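Local coordinates for protein AP endonuclease, family 2 (Brucella melitensis biovar Abortus, PDB 3NGF) that probably acts as a manganese-binding hydroxypyruvate isomerase with a xylose isomerase-like TIM-barrel fold, at residues F48-I53 and A102-C107. Numbering follows the deposited sequence. Where two conformers were deposited one is given.
Sequences FDADVI and ALALDC
Leu105 reaches across to Ile53 and Ala50 on the outer layer of a TIM barrel, where the beginning of helix 50-59 lies against the end of helix 88-104. The two helices are successive in the barrel, and strand 63-68 runs between them in sequence. The leucine side chain can be followed outward. About the CA-CB bond, CG stands anti to the carbonyl carbon and beside the backbone N (chi1 -52°), which swings the branch point toward helix 50-59. Leu105 CG then comes within 4.1 Å of Ile53 CG2. The fork does most of the touching, with Leu105 CD1 lying 3.6 Å from Ile53 CG2. Leu105 CD2 approaches the same methyl, Ile53 CG2, to 3.4 Å; Ile53 has two modelled conformers, so this closeness is doubtful as evidence of strain. CD2 also has Ile53 CB and the backbone carbonyl Ala50 O as neighbours, each at 3.7 Å. The two branched chains cross at a slant, with Ile53 CG2 facing both leucine methyls. Beyond this pair, Leu105 touches Ala54 and Leu57 of helix 50-59 and Gln64 and Phe67 of strand 63-68, so it joins the helix layer to the barrel wall.

Two alanines meet beside it. Their CB atoms, Ala50 to Ala104, are 3.7 Å apart, and the small side chains let the backbones approach to 6.2 Å between the CA atoms of Ala50 and Ala104. Both helix ends have defined caps. A Schellman motif closes helix 88-104: Asp106, with positive phi, is its C-prime residue, Cys107 N bonds to Ala102 O, and Asp106 N bonds to Leu103 O. Helix 50-59 is N-capped by Asp49, whose OD1 accepts from Asp51 N at 3.0 Å, the donor lying above the carboxylate plane, 72° out of it.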
ATOM      1  N   PHE A  48       2.282 -10.172  15.353  1.00 18.53           N
ATOM      2  CA  PHE A  48       3.658 -10.188  15.862  1.00 18.84           C
ATOM      3  C   PHE A  48       3.925  -9.008  16.801  1.00 18.31           C
ATOM      4  O   PHE A  48       3.286  -7.954  16.684  1.00 19.57           O
ATOM      5  CB  PHE A  48       4.646 -10.195  14.677  1.00 17.64           C
ATOM      6  CG  PHE A  48       4.479 -11.374  13.743  1.00 17.95           C
ATOM      7  CD1 PHE A  48       3.579 -11.323  12.672  1.00 17.19           C
ATOM      8  CD2 PHE A  48       5.232 -12.538  13.929  1.00 16.28           C
ATOM      9  CE1 PHE A  48       3.428 -12.414  11.820  1.00 16.90           C
ATOM     10  CE2 PHE A  48       5.100 -13.625  13.096  1.00 18.87           C
ATOM     11  CZ  PHE A  48       4.194 -13.585  12.032  1.00 17.64           C
ATOM     12  N   ASP A  49       4.847  -9.196  17.748  1.00 18.03           N
ATOM     13  CA  ASP A  49       5.320  -8.152  18.679  1.00 18.00           C
ATOM     14  C   ASP A  49       6.027  -7.047  17.864  1.00 16.09           C
ATOM     15  O   ASP A  49       6.939  -7.320  17.082  1.00 15.14           O
ATOM     16  CB  ASP A  49       6.270  -8.776  19.718  1.00 18.88           C
ATOM     17  CG  ASP A  49       6.907  -7.760  20.708  1.00 21.08           C
ATOM     18  OD1 ASP A  49       6.520  -6.564  20.783  1.00 27.76           O
ATOM     19  OD2 ASP A  49       7.810  -8.188  21.459  1.00 24.59           O
ATOM     20  N   ALA A  50       5.599  -5.799  18.059  1.00 15.20           N
ATOM     21  CA  ALA A  50       6.246  -4.673  17.385  1.00 14.51           C
ATOM     22  C   ALA A  50       7.759  -4.643  17.625  1.00 13.05           C
ATOM     23  O   ALA A  50       8.509  -4.311  16.708  1.00 11.90           O
ATOM     24  CB  ALA A  50       5.629  -3.336  17.811  1.00 14.30           C
ATOM     25  N   ASP A  51       8.189  -4.945  18.852  1.00 12.57           N
ATOM     26  CA  ASP A  51       9.610  -4.916  19.173  1.00 12.77           C
ATOM     27  C   ASP A  51      10.411  -5.930  18.309  1.00 11.13           C
ATOM     28  O   ASP A  51      11.575  -5.684  17.964  1.00 11.17           O
ATOM     29  CB  ASP A  51       9.866  -5.226  20.646  1.00 14.16           C
ATOM     30  CG  ASP A  51       9.506  -4.087  21.598  1.00 17.52           C
ATOM     31  OD1 ASP A  51       9.063  -2.995  21.165  1.00 18.19           O
ATOM     32  OD2 ASP A  51       9.727  -4.317  22.819  1.00 20.72           O
ATOM     33  N   VAL A  52       9.815  -7.089  18.022  1.00 10.73           N
ATOM     34  CA  VAL A  52      10.456  -8.129  17.236  1.00 10.46           C
ATOM     35  C   VAL A  52      10.610  -7.647  15.789  1.00 10.08           C
ATOM     36  O   VAL A  52      11.687  -7.751  15.225  1.00 10.04           O
ATOM     37  CB  VAL A  52       9.669  -9.478  17.313  1.00 10.77           C
ATOM     38  CG1 VAL A  52      10.215 -10.518  16.314  1.00 10.77           C
ATOM     39  CG2 VAL A  52       9.672 -10.006  18.754  1.00 11.43           C
ATOM     40  N   ILE A  53       9.537  -7.104  15.204  0.50  9.95           N
ATOM     41  CA  ILE A  53       9.621  -6.540  13.850  0.50  9.79           C
ATOM     42  C   ILE A  53      10.631  -5.390  13.790  0.50 10.00           C
ATOM     43  O   ILE A  53      11.433  -5.319  12.855  0.50 10.56           O
ATOM     44  CB  ILE A  53       8.248  -6.058  13.316  0.50  9.69           C
ATOM     45  CG1 ILE A  53       7.296  -7.233  13.112  0.50  9.66           C
ATOM     46  CG2 ILE A  53       8.425  -5.325  11.983  0.50  9.71           C
ATOM     47  CD1 ILE A  53       5.840  -6.792  12.739  0.50  9.60           C
ATOM     48  N   ALA A 102       3.564   1.820  13.950  1.00 10.05           N
ATOM     49  CA  ALA A 102       4.268   2.785  13.083  1.00 10.25           C
ATOM     50  C   ALA A 102       5.415   3.482  13.806  1.00 10.92           C
ATOM     51  O   ALA A 102       6.494   3.626  13.251  1.00 10.65           O
ATOM     52  CB  ALA A 102       3.301   3.828  12.509  1.00  9.64           C
ATOM     53  N   LEU A 103       5.213   3.864  15.062  1.00 11.09           N
ATOM     54  CA  LEU A 103       6.310   4.470  15.812  1.00 11.74           C
ATOM     55  C   LEU A 103       7.428   3.455  16.092  1.00 11.99           C
ATOM     56  O   LEU A 103       8.614   3.772  15.910  1.00 12.27           O
ATOM     57  CB  LEU A 103       5.765   5.125  17.088  1.00 12.01           C
ATOM     58  CG  LEU A 103       4.798   6.297  16.845  1.00 13.28           C
ATOM     59  CD1 LEU A 103       4.150   6.797  18.163  1.00 14.01           C
ATOM     60  CD2 LEU A 103       5.522   7.467  16.149  1.00 14.23           C
ATOM     61  N   ALA A 104       7.070   2.239  16.494  1.00 11.56           N
ATOM     62  CA  ALA A 104       8.058   1.186  16.707  1.00 12.26           C
ATOM     63  C   ALA A 104       8.931   0.861  15.498  1.00 12.33           C
ATOM     64  O   ALA A 104      10.135   0.582  15.635  1.00 12.06           O
ATOM     65  CB  ALA A 104       7.395  -0.088  17.262  1.00 12.45           C
ATOM     66  N   LEU A 105       8.321   0.877  14.312  1.00 12.04           N
ATOM     67  CA  LEU A 105       8.994   0.542  13.073  1.00 12.55           C
ATOM     68  C   LEU A 105       9.524   1.757  12.286  1.00 12.98           C
ATOM     69  O   LEU A 105      10.054   1.584  11.177  1.00 13.20           O
ATOM     70  CB  LEU A 105       8.037  -0.258  12.169  1.00 12.17           C
ATOM     71  CG  LEU A 105       7.349  -1.477  12.780  1.00 12.86           C
ATOM     72  CD1 LEU A 105       6.616  -2.280  11.696  1.00 12.59           C
ATOM     73  CD2 LEU A 105       8.291  -2.343  13.559  1.00 13.03           C
ATOM     74  N   ASP A 106       9.412   2.957  12.873  1.00 12.79           N
ATOM     75  CA  ASP A 106       9.724   4.230  12.204  1.00 13.53           C
ATOM     76  C   ASP A 106       9.114   4.301  10.777  1.00 12.68           C
ATOM     77  O   ASP A 106       9.795   4.684   9.807  1.00 12.94           O
ATOM     78  CB  ASP A 106      11.236   4.435  12.184  1.00 15.16           C
ATOM     79  CG  ASP A 106      11.656   5.833  11.722  1.00 18.76           C
ATOM     80  OD1 ASP A 106      10.891   6.804  11.879  1.00 21.01           O
ATOM     81  OD2 ASP A 106      12.793   5.952  11.193  1.00 24.66           O
ATOM     82  N   CYS A 107       7.843   3.924  10.666  1.00 11.29           N
ATOM     83  CA  CYS A 107       7.141   3.897   9.381  1.00 11.17           C
ATOM     84  C   CYS A 107       6.350   5.180   9.268  1.00 11.91           C
ATOM     85  O   CYS A 107       5.645   5.569  10.222  1.00 12.35           O
ATOM     86  CB  CYS A 107       6.211   2.698   9.299  1.00 10.83           C
ATOM     87  SG  CYS A 107       5.371   2.528   7.698  1.00 10.77           S
TER